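Local atomic coordinates of thioredoxin domain-containing protein (Vibrio parahaemolyticus, PDB entry 2R5S), a protein that is of unknown function as a whole, may act as a protein-disulfide reductase through its thioredoxin part, and is represented here by its tetratricopeptide-repeat domain. Residues V146-T149 against F150-L154; K136-L139 against G140-D143; L94-L97 against E98-A102; Q159-A162 against I163-K166. All coordinates share one frame; numbering follows the deposited sequence.

Interaction 1: residues V146-T149 against F150-L154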
loop_
_atom_site.group_PDB
_atom_site.type_symbol
_atom_site.label_atom_id
_atom_site.label_comp_id
_atom_site.label_asym_id
_atom_site.label_seq_id
_atom_site.Cartn_x
_atom_site.Cartn_y
_atom_site.Cartn_z
ATOM N N VAL A 146 7.065 13.039 -14.228
ATOM C CA VAL A 146 7.493 11.963 -13.386
ATOM C C VAL A 146 7.410 12.271 -11.894
ATOM O O VAL A 146 6.944 11.438 -11.134
ATOM C CB VAL A 146 8.999 11.559 -13.686
ATOM C CG1 VAL A 146 9.576 10.724 -12.560
ATOM C CG2 VAL A 146 9.116 10.855 -15.044
ATOM N N LYS A 147 7.911 13.436 -11.460
ATOM C CA LYS A 147 7.657 13.876 -10.119
ATOM C C LYS A 147 6.165 13.934 -9.768
ATOM O O LYS A 147 5.805 13.588 -8.676
ATOM C CB LYS A 147 8.297 15.245 -9.844
ATOM C CG LYS A 147 8.490 15.518 -8.365
ATOM C CD LYS A 147 8.157 16.971 -8.103
ATOM C CE LYS A 147 9.404 17.810 -8.202
ATOM N NZ LYS A 147 9.968 17.805 -6.884
ATOM N N LYS A 148 5.311 14.347 -10.687
ATOM C CA LYS A 148 3.892 14.428 -10.403
ATOM C C LYS A 148 3.228 13.056 -10.229
ATOM O O LYS A 148 2.333 12.837 -9.370
ATOM C CB LYS A 148 3.191 15.155 -11.553
ATOM C CG LYS A 148 1.702 15.300 -11.336
ATOM C CD LYS A 148 1.045 15.943 -12.535
ATOM C CE LYS A 148 -0.403 15.844 -12.399
ATOM N NZ LYS A 148 -0.913 17.121 -11.761
ATOM N N THR A 149 3.596 12.123 -11.084
ATOM C CA THR A 149 2.968 10.835 -10.921
ATOM C C THR A 149 3.525 10.152 -9.693
ATOM O O THR A 149 2.786 9.538 -8.992
ATOM C CB THR A 149 2.929 9.897 -12.161
ATOM O OG1 THR A 149 3.461 8.649 -11.749
ATOM C CG2 THR A 149 3.735 10.389 -13.324
ATOM N N PHE A 150 4.788 10.353 -9.370
ATOM C CA PHE A 150 5.293 9.993 -8.029
ATOM C C PHE A 150 4.426 10.628 -6.910
ATOM O O PHE A 150 3.979 9.934 -5.994
ATOM C CB PHE A 150 6.732 10.481 -7.949
ATOM C CG PHE A 150 7.490 9.994 -6.801
ATOM C CD1 PHE A 150 8.183 8.777 -6.873
ATOM C CD2 PHE A 150 7.600 10.774 -5.641
ATOM C CE1 PHE A 150 8.989 8.323 -5.768
ATOM C CE2 PHE A 150 8.384 10.317 -4.558
ATOM C CZ PHE A 150 9.067 9.123 -4.632
HETATM N N MSE A 151 4.124 11.921 -7.041
HETATM C CA MSE A 151 3.391 12.672 -6.037
HETATM C C MSE A 151 1.895 12.279 -5.922
HETATM O O MSE A 151 1.336 12.288 -4.822
HETATM C CB MSE A 151 3.494 14.155 -6.344
HETATM C CG MSE A 151 4.931 14.753 -6.239
HETATM SE SE MSE A 151 5.534 15.327 -4.503
HETATM C CE MSE A 151 4.436 16.866 -4.130
ATOM N N ASP A 152 1.251 11.981 -7.051
ATOM C CA ASP A 152 -0.138 11.497 -6.999
ATOM C C ASP A 152 -0.144 10.090 -6.345
ATOM O O ASP A 152 -1.026 9.772 -5.567
ATOM C CB ASP A 152 -0.784 11.422 -8.401
ATOM C CG ASP A 152 -0.786 12.768 -9.165
ATOM O OD1 ASP A 152 -0.848 13.868 -8.556
ATOM O OD2 ASP A 152 -0.738 12.695 -10.423
ATOM N N ILE A 153 0.871 9.268 -6.627
ATOM C CA ILE A 153 0.938 7.926 -6.002
ATOM C C ILE A 153 1.038 8.082 -4.468
ATOM O O ILE A 153 0.340 7.410 -3.730
ATOM C CB ILE A 153 2.038 7.003 -6.639
ATOM C CG1 ILE A 153 1.604 6.380 -7.983
ATOM C CG2 ILE A 153 2.403 5.801 -5.728
ATOM C CD1 ILE A 153 0.849 7.330 -8.952
ATOM N N LEU A 154 1.841 9.019 -4.000
ATOM C CA LEU A 154 2.064 9.186 -2.548
ATOM C C LEU A 154 0.803 9.636 -1.831
ATOM O O LEU A 154 0.458 9.117 -0.760
ATOM C CB LEU A 154 3.188 10.190 -2.251
ATOM C CG LEU A 154 4.640 9.777 -2.569
ATOM C CD1 LEU A 154 5.544 10.961 -2.252
ATOM C CD2 LEU A 154 5.135 8.551 -1.773
#

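Interaction 2: residues K136-L139 against G140-D143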
loop_
_atom_site.group_PDB
_atom_site.type_symbol
_atom_site.label_atom_id
_atom_site.label_comp_id
_atom_site.label_asym_id
_atom_site.label_seq_id
_atom_site.Cartn_x
_atom_site.Cartn_y
_atom_site.Cartn_z
ATOM N N LYS A 136 15.952 10.935 -8.983
ATOM C CA LYS A 136 17.237 11.231 -8.351
ATOM C C LYS A 136 18.377 11.444 -9.354
ATOM O O LYS A 136 19.548 11.688 -8.970
ATOM C CB LYS A 136 17.605 10.087 -7.426
ATOM C CG LYS A 136 18.238 8.917 -8.082
ATOM C CD LYS A 136 18.378 7.825 -7.053
ATOM C CE LYS A 136 18.837 6.566 -7.696
ATOM N NZ LYS A 136 19.338 5.670 -6.622
ATOM N N VAL A 137 18.047 11.320 -10.641
ATOM C CA VAL A 137 18.942 11.747 -11.711
ATOM C C VAL A 137 18.447 13.070 -12.235
ATOM O O VAL A 137 19.260 13.915 -12.528
ATOM C CB VAL A 137 18.936 10.797 -12.933
ATOM C CG1 VAL A 137 20.125 11.151 -13.861
ATOM C CG2 VAL A 137 19.069 9.343 -12.494
ATOM N N ASN A 138 17.119 13.228 -12.352
ATOM C CA ASN A 138 16.480 14.352 -13.047
ATOM C C ASN A 138 15.102 14.619 -12.425
ATOM O O ASN A 138 14.070 14.084 -12.930
ATOM C CB ASN A 138 16.280 13.951 -14.554
ATOM C CG ASN A 138 15.748 15.108 -15.505
ATOM O OD1 ASN A 138 15.604 14.863 -16.710
ATOM N ND2 ASN A 138 15.492 16.326 -14.987
ATOM N N LEU A 139 15.034 15.501 -11.430
ATOM C CA LEU A 139 13.716 15.944 -10.864
ATOM C C LEU A 139 12.720 16.496 -11.867
ATOM O O LEU A 139 11.493 16.528 -11.601
ATOM C CB LEU A 139 13.922 17.030 -9.818
ATOM C CG LEU A 139 14.068 16.782 -8.293
ATOM C CD1 LEU A 139 14.139 15.389 -7.826
ATOM C CD2 LEU A 139 15.085 17.667 -7.560
ATOM N N GLY A 140 13.229 16.988 -12.993
ATOM C CA GLY A 140 12.381 17.563 -14.060
ATOM C C GLY A 140 11.883 16.526 -15.036
ATOM O O GLY A 140 11.112 16.852 -15.966
ATOM N N ALA A 141 12.268 15.267 -14.814
ATOM C CA ALA A 141 12.142 14.254 -15.850
ATOM C C ALA A 141 10.814 14.419 -16.505
ATOM O O ALA A 141 9.814 14.471 -15.816
ATOM C CB ALA A 141 12.225 12.867 -15.281
ATOM N N GLN A 142 10.789 14.460 -17.826
ATOM C CA GLN A 142 9.519 14.418 -18.549
ATOM C C GLN A 142 8.632 15.644 -18.299
ATOM O O GLN A 142 7.396 15.598 -18.364
ATOM C CB GLN A 142 8.789 13.066 -18.347
ATOM C CG GLN A 142 7.589 12.778 -19.322
ATOM C CD GLN A 142 7.983 12.627 -20.797
ATOM O OE1 GLN A 142 9.092 12.215 -21.128
ATOM N NE2 GLN A 142 7.033 12.951 -21.699
ATOM N N ASP A 143 9.284 16.786 -18.160
ATOM C CA ASP A 143 8.572 18.044 -17.999
ATOM C C ASP A 143 7.846 18.030 -16.659
ATOM O O ASP A 143 6.698 18.492 -16.521
ATOM C CB ASP A 143 7.602 18.313 -19.186
ATOM C CG ASP A 143 7.429 19.771 -19.457
ATOM O OD1 ASP A 143 8.306 20.543 -19.018
ATOM O OD2 ASP A 143 6.426 20.166 -20.112
#

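Interaction 3: residues L94-L97 against E98-A102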
loop_
_atom_site.group_PDB
_atom_site.type_symbol
_atom_site.label_atom_id
_atom_site.label_comp_id
_atom_site.label_asym_id
_atom_site.label_seq_id
_atom_site.Cartn_x
_atom_site.Cartn_y
_atom_site.Cartn_z
ATOM N N LEU A 94 0.765 -6.096 -17.348
ATOM C CA LEU A 94 1.907 -5.594 -16.565
ATOM C C LEU A 94 3.174 -6.097 -17.153
ATOM O O LEU A 94 4.121 -5.317 -17.341
ATOM C CB LEU A 94 1.801 -5.983 -15.084
ATOM C CG LEU A 94 0.669 -5.202 -14.402
ATOM C CD1 LEU A 94 0.331 -5.875 -13.083
ATOM C CD2 LEU A 94 1.027 -3.722 -14.211
ATOM N N LYS A 95 3.171 -7.395 -17.442
ATOM C CA LYS A 95 4.249 -8.093 -18.133
ATOM C C LYS A 95 4.757 -7.367 -19.392
ATOM O O LYS A 95 5.965 -7.084 -19.501
ATOM C CB LYS A 95 3.813 -9.528 -18.488
ATOM C CG LYS A 95 4.760 -10.585 -17.926
ATOM C CD LYS A 95 4.937 -10.357 -16.397
ATOM C CE LYS A 95 6.406 -10.586 -15.849
ATOM N NZ LYS A 95 7.417 -9.451 -16.033
ATOM N N ARG A 96 3.845 -7.063 -20.326
ATOM C CA ARG A 96 4.229 -6.371 -21.554
ATOM C C ARG A 96 4.858 -4.977 -21.344
ATOM O O ARG A 96 5.911 -4.684 -21.907
ATOM C CB ARG A 96 3.084 -6.322 -22.560
ATOM C CG ARG A 96 1.853 -5.558 -22.175
ATOM C CD ARG A 96 0.948 -5.296 -23.429
ATOM N NE ARG A 96 1.495 -4.297 -24.330
ATOM C CZ ARG A 96 1.404 -2.971 -24.154
ATOM N NH1 ARG A 96 1.967 -2.146 -25.022
ATOM N NH2 ARG A 96 0.760 -2.440 -23.120
ATOM N N LEU A 97 4.236 -4.138 -20.524
ATOM C CA LEU A 97 4.777 -2.820 -20.218
ATOM C C LEU A 97 6.198 -2.943 -19.575
ATOM O O LEU A 97 7.126 -2.178 -19.921
ATOM C CB LEU A 97 3.788 -2.066 -19.365
ATOM C CG LEU A 97 2.674 -1.122 -19.914
ATOM C CD1 LEU A 97 2.367 -1.182 -21.378
ATOM C CD2 LEU A 97 1.400 -1.292 -19.131
ATOM N N GLU A 98 6.371 -3.961 -18.728
ATOM C CA GLU A 98 7.673 -4.296 -18.130
ATOM C C GLU A 98 8.767 -4.646 -19.136
ATOM O O GLU A 98 9.861 -4.094 -19.054
ATOM C CB GLU A 98 7.536 -5.437 -17.127
ATOM C CG GLU A 98 7.340 -4.967 -15.720
ATOM C CD GLU A 98 6.775 -6.034 -14.810
ATOM O OE1 GLU A 98 6.680 -5.776 -13.599
ATOM O OE2 GLU A 98 6.401 -7.124 -15.294
ATOM N N GLN A 99 8.472 -5.565 -20.074
ATOM C CA GLN A 99 9.428 -5.943 -21.134
ATOM C C GLN A 99 9.719 -4.749 -22.035
ATOM O O GLN A 99 10.854 -4.489 -22.429
ATOM C CB GLN A 99 8.917 -7.123 -22.015
ATOM C CG GLN A 99 8.275 -8.333 -21.292
ATOM C CD GLN A 99 8.933 -8.668 -19.953
ATOM O OE1 GLN A 99 8.265 -8.738 -18.895
ATOM N NE2 GLN A 99 10.255 -8.871 -19.990
ATOM N N GLU A 100 8.652 -4.037 -22.363
ATOM C CA GLU A 100 8.701 -2.789 -23.107
ATOM C C GLU A 100 9.535 -1.663 -22.455
ATOM O O GLU A 100 10.193 -0.901 -23.145
ATOM C CB GLU A 100 7.276 -2.320 -23.365
ATOM C CG GLU A 100 7.227 -0.955 -23.941
ATOM C CD GLU A 100 5.910 -0.624 -24.594
ATOM O OE1 GLU A 100 4.837 -0.841 -23.994
ATOM O OE2 GLU A 100 5.958 -0.100 -25.716
ATOM N N LEU A 101 9.493 -1.542 -21.144
ATOM C CA LEU A 101 10.274 -0.480 -20.508
ATOM C C LEU A 101 11.729 -0.835 -20.398
ATOM O O LEU A 101 12.596 0.052 -20.434
ATOM C CB LEU A 101 9.744 -0.123 -19.134
ATOM C CG LEU A 101 10.353 1.162 -18.536
ATOM C CD1 LEU A 101 10.190 2.348 -19.470
ATOM C CD2 LEU A 101 9.686 1.425 -17.241
ATOM N N ALA A 102 11.994 -2.134 -20.250
ATOM C CA ALA A 102 13.365 -2.672 -20.208
ATOM C C ALA A 102 14.127 -2.384 -21.501
ATOM O O ALA A 102 15.335 -2.087 -21.464
ATOM C CB ALA A 102 13.336 -4.166 -19.936
#

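Interaction 4: residues Q159-A162 against I163-K166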
loop_
_atom_site.group_PDB
_atom_site.type_symbol
_atom_site.label_atom_id
_atom_site.label_comp_id
_atom_site.label_asym_id
_atom_site.label_seq_id
_atom_site.Cartn_x
_atom_site.Cartn_y
_atom_site.Cartn_z
ATOM N N GLN A 159 -1.122 8.951 4.697
ATOM C CA GLN A 159 -0.065 9.331 5.689
ATOM C C GLN A 159 0.467 8.195 6.606
ATOM O O GLN A 159 1.628 8.253 7.059
ATOM C CB GLN A 159 -0.543 10.494 6.570
ATOM C CG GLN A 159 -0.513 11.870 5.916
ATOM C CD GLN A 159 0.902 12.379 5.616
ATOM O OE1 GLN A 159 1.337 12.352 4.475
ATOM N NE2 GLN A 159 1.608 12.846 6.634
ATOM N N GLY A 160 -0.384 7.197 6.891
ATOM C CA GLY A 160 0.014 6.015 7.668
ATOM C C GLY A 160 0.947 5.049 6.944
ATOM O O GLY A 160 1.715 4.329 7.592
ATOM N N ASN A 161 0.893 5.074 5.605
ATOM C CA ASN A 161 1.517 4.088 4.725
ATOM C C ASN A 161 3.035 4.136 4.787
ATOM O O ASN A 161 3.644 5.185 4.558
ATOM C CB ASN A 161 0.995 4.254 3.293
ATOM C CG ASN A 161 1.500 3.180 2.357
ATOM O OD1 ASN A 161 2.696 3.004 2.199
ATOM N ND2 ASN A 161 0.597 2.467 1.728
ATOM N N ALA A 162 3.653 3.005 5.118
ATOM C CA ALA A 162 5.090 3.023 5.415
ATOM C C ALA A 162 5.913 3.118 4.145
ATOM O O ALA A 162 7.009 3.634 4.166
ATOM C CB ALA A 162 5.513 1.812 6.292
ATOM N N ILE A 163 5.372 2.639 3.035
ATOM C CA ILE A 163 6.051 2.737 1.722
ATOM C C ILE A 163 5.924 4.204 1.278
ATOM O O ILE A 163 6.919 4.826 0.960
ATOM C CB ILE A 163 5.496 1.690 0.675
ATOM C CG1 ILE A 163 5.978 0.269 1.006
ATOM C CG2 ILE A 163 5.889 2.031 -0.774
ATOM C CD1 ILE A 163 7.529 0.078 0.928
ATOM N N ALA A 164 4.701 4.747 1.297
ATOM C CA ALA A 164 4.476 6.161 1.029
ATOM C C ALA A 164 5.424 7.004 1.896
ATOM O O ALA A 164 6.125 7.838 1.376
ATOM C CB ALA A 164 2.946 6.570 1.299
ATOM N N SER A 165 5.478 6.767 3.204
ATOM C CA SER A 165 6.377 7.530 4.059
ATOM C C SER A 165 7.872 7.399 3.731
ATOM O O SER A 165 8.636 8.344 3.930
ATOM C CB SER A 165 6.117 7.224 5.531
ATOM O OG SER A 165 4.760 7.522 5.870
ATOM N N LYS A 166 8.319 6.253 3.235
ATOM C CA LYS A 166 9.751 6.160 2.947
ATOM C C LYS A 166 10.142 6.960 1.694
ATOM O O LYS A 166 11.151 7.608 1.646
ATOM C CB LYS A 166 10.225 4.692 2.902
ATOM C CG LYS A 166 11.266 4.384 1.847
ATOM C CD LYS A 166 11.457 2.883 1.703
ATOM C CE LYS A 166 12.117 2.557 0.384
ATOM N NZ LYS A 166 13.628 2.452 0.434
#

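Interaction 1: residues V146-T149 against F150-L154
The Asp-152 carboxylate lies against the aliphatic part of Lys-148 on the exposed side of the helix, Asp-152 OD2 being 3.7 Å from both CG and CE of Lys-148, and the two side chains slant across one another. The other flat group, the Phe-150 ring, is buried. Its first torsion (chi1 -169°) sets CG opposite the backbone N, and the ring swings away from residues 146-149 to touch Leu-131 of helix 124-135 and Tyr-167 and Leu-171 of helix 162-174. Thr-149 and Ile-153, also buried, run alongside each other, Thr-149 OG1 lying 4.0 Å from Ile-153 CD1. Regular i to i+4 bonds tie the two segments: Phe-150 N to Val-146 O at 3.0 Å, and Asp-152 N to Lys-148 O at 2.7 Å. Helix 145-157, in the tetratricopeptide-repeat region, thus turns Val-146, Thr-149, Phe-150 and Ile-153 to neighbouring helices and leaves Lys-148 and Asp-152 exposed. Lys-148 NZ stays 4.6 Å from Asp-152 OD1, beyond salt-bridge range, so any attraction there is probably weak, whereas the hydroxyl of Thr-149 is buried and has no polar partner in the model.

Interaction 2: residues K136-L139 against G140-D143
Asn-138 turns its side chain in toward Ala-141, while Leu-139 starts its own away from the residues that follow. A chi1 near 180° (-173°) in Asn-138 brings the amide group over the turn, beside the backbone of Gly-140 and Ala-141, where Asn-138 CG lies 3.7 Å from Ala-141 CA. From the other end, the Ala-141 methyl comes back against the main chain of Asn-138, with Ala-141 CB 3.2 Å from Asn-138 O. Leu-139 reaches the segment beyond it no further than its CB, 3.3 Å from Gly-140 N.

These side chains hang on a type I beta turn running from Asn-138 to Ala-141, with Leu-139 and Gly-140 at its corners. It lies in the loop that joins helix 124-135 to helix 145-157, within the tetratricopeptide-repeat region. One backbone bond closes it: Ala-141 N donates to Asn-138 O at 2.9 Å, with an N-H...O angle of 147°, and the donor sits above the carbonyl plane, 53° out of it. At the end of the turn and just after it, the side chains of Ala-141 and Gln-142 touch Phe-108 of helix 108-120, and Gln-142 also reaches Glu-109.

Interaction 3: residues L94-L97 against E98-A102
Lys-95 leans along its helix to meet Glu-98 and Gln-99, and its path can be walked atom by atom. CB sets out away from residues 98-102, but bends at chi2, chi3 and chi4 bring the chain round. Lys-95 CG passes 4.1 Å from Gln-99 OE1; next, Lys-95 CD comes within 3.7 Å of Glu-98 OE2, and Lys-95 CE lies 3.5 Å from that same oxygen. At the tip, Lys-95 NZ makes a salt bridge to Glu-98 OE2 at 2.6 Å, meeting it from above the carboxylate plane, and donates a second bond to Gln-99 OE1 at 3.1 Å, nearly along the amide C=O axis. One ammonium group is thus shared between the residues three and four places on. The other carboxylate oxygen of Glu-98, OE1, is salt-bridged to Arg-123.

Helix 92-103 belongs to the all-helical tetratricopeptide-repeat region and packs on helix 108-120, with Leu-94 touching Gln-117 and Leu-101 touching Leu-110 and Leu-114. Beneath the side chains the backbone keeps its helical bonding, Gln-99 N to Lys-95 O at 3.0 Å for one.

Further round the helix, Arg-96 and Glu-100 lie side by side, their guanidinium and carboxylate planes turned 76° apart. Arg-96 NH1 stands 3.3 Å from Glu-100 OE1, an attraction of charges alone, since the oxygen is well out of the guanidinium plane and no N-H aims at it. The stronger partner of Arg-96 is Glu-93, one turn back, salt-bridged through NH2.

Interaction 4: residues Q159-A162 against I163-K166
Asn-161 OD1 is the centre of the first shell: it takes the backbone N-H of Ala-164 at 2.8 Å, in a nearly straight bond (N-H...O 167°), and that of Ile-163 only weakly, at a bent 124°. The Ala-164 donor lies above the plane of the amide group, tilted out of it by 40°. Asn-161 is therefore the N-cap of helix 162-174, its side chain standing in for the carbonyl that a preceding turn would offer.

Its own backbone carbonyl is gripped as well. Ser-165 N donates to Asn-161 O at 2.8 Å and Ser-165 OG donates to the same Asn-161 O at 2.9 Å, the two arriving from opposite faces of the carbonyl plane.

The first torsion of Asn-161, with CG beside the carbonyl carbon, and the turn at chi2 together bring OD1 over the N-H groups. Asn-161 CB rests 3.6 Å from Ala-164 CB, and Ile-163 CB is 3.4 Å from Asn-161 OD1. Further out, Ile-163 packs on Glu-125 and Leu-128 of helix 124-135, and Lys-166 NZ is hydrogen-bonded to Gln-170 OE1.

With one side-chain oxygen and one carbonyl taking up N-H groups of the opening turn, the buried Asn-161 leaves the start of the helix well supplied with acceptors, and the partial positive charge expected at a helix N-terminus is probably offset there.

All four contacts are local and fall within the second tetratricopeptide-repeat range, in the order interaction 3, interaction 2, interaction 1, interaction 4 along the chain. Interaction 2 lies in the loop that leads into helix 145-157, which carries interaction 1; their centres are 12 Å apart, and Val-146 CB packs 3.7 Å from Ala-141 O. Interaction 4 caps the next helix, 162-174, its centre 14 Å from that of interaction 1, and Leu-154 CD2 meets Ala-164 O at 3.4 Å. Interaction 3, on helix 92-103, is set apart, about 10 Å at nearest atoms from interactions 1 and 2. Together they sample three helices and one loop of a single helical array.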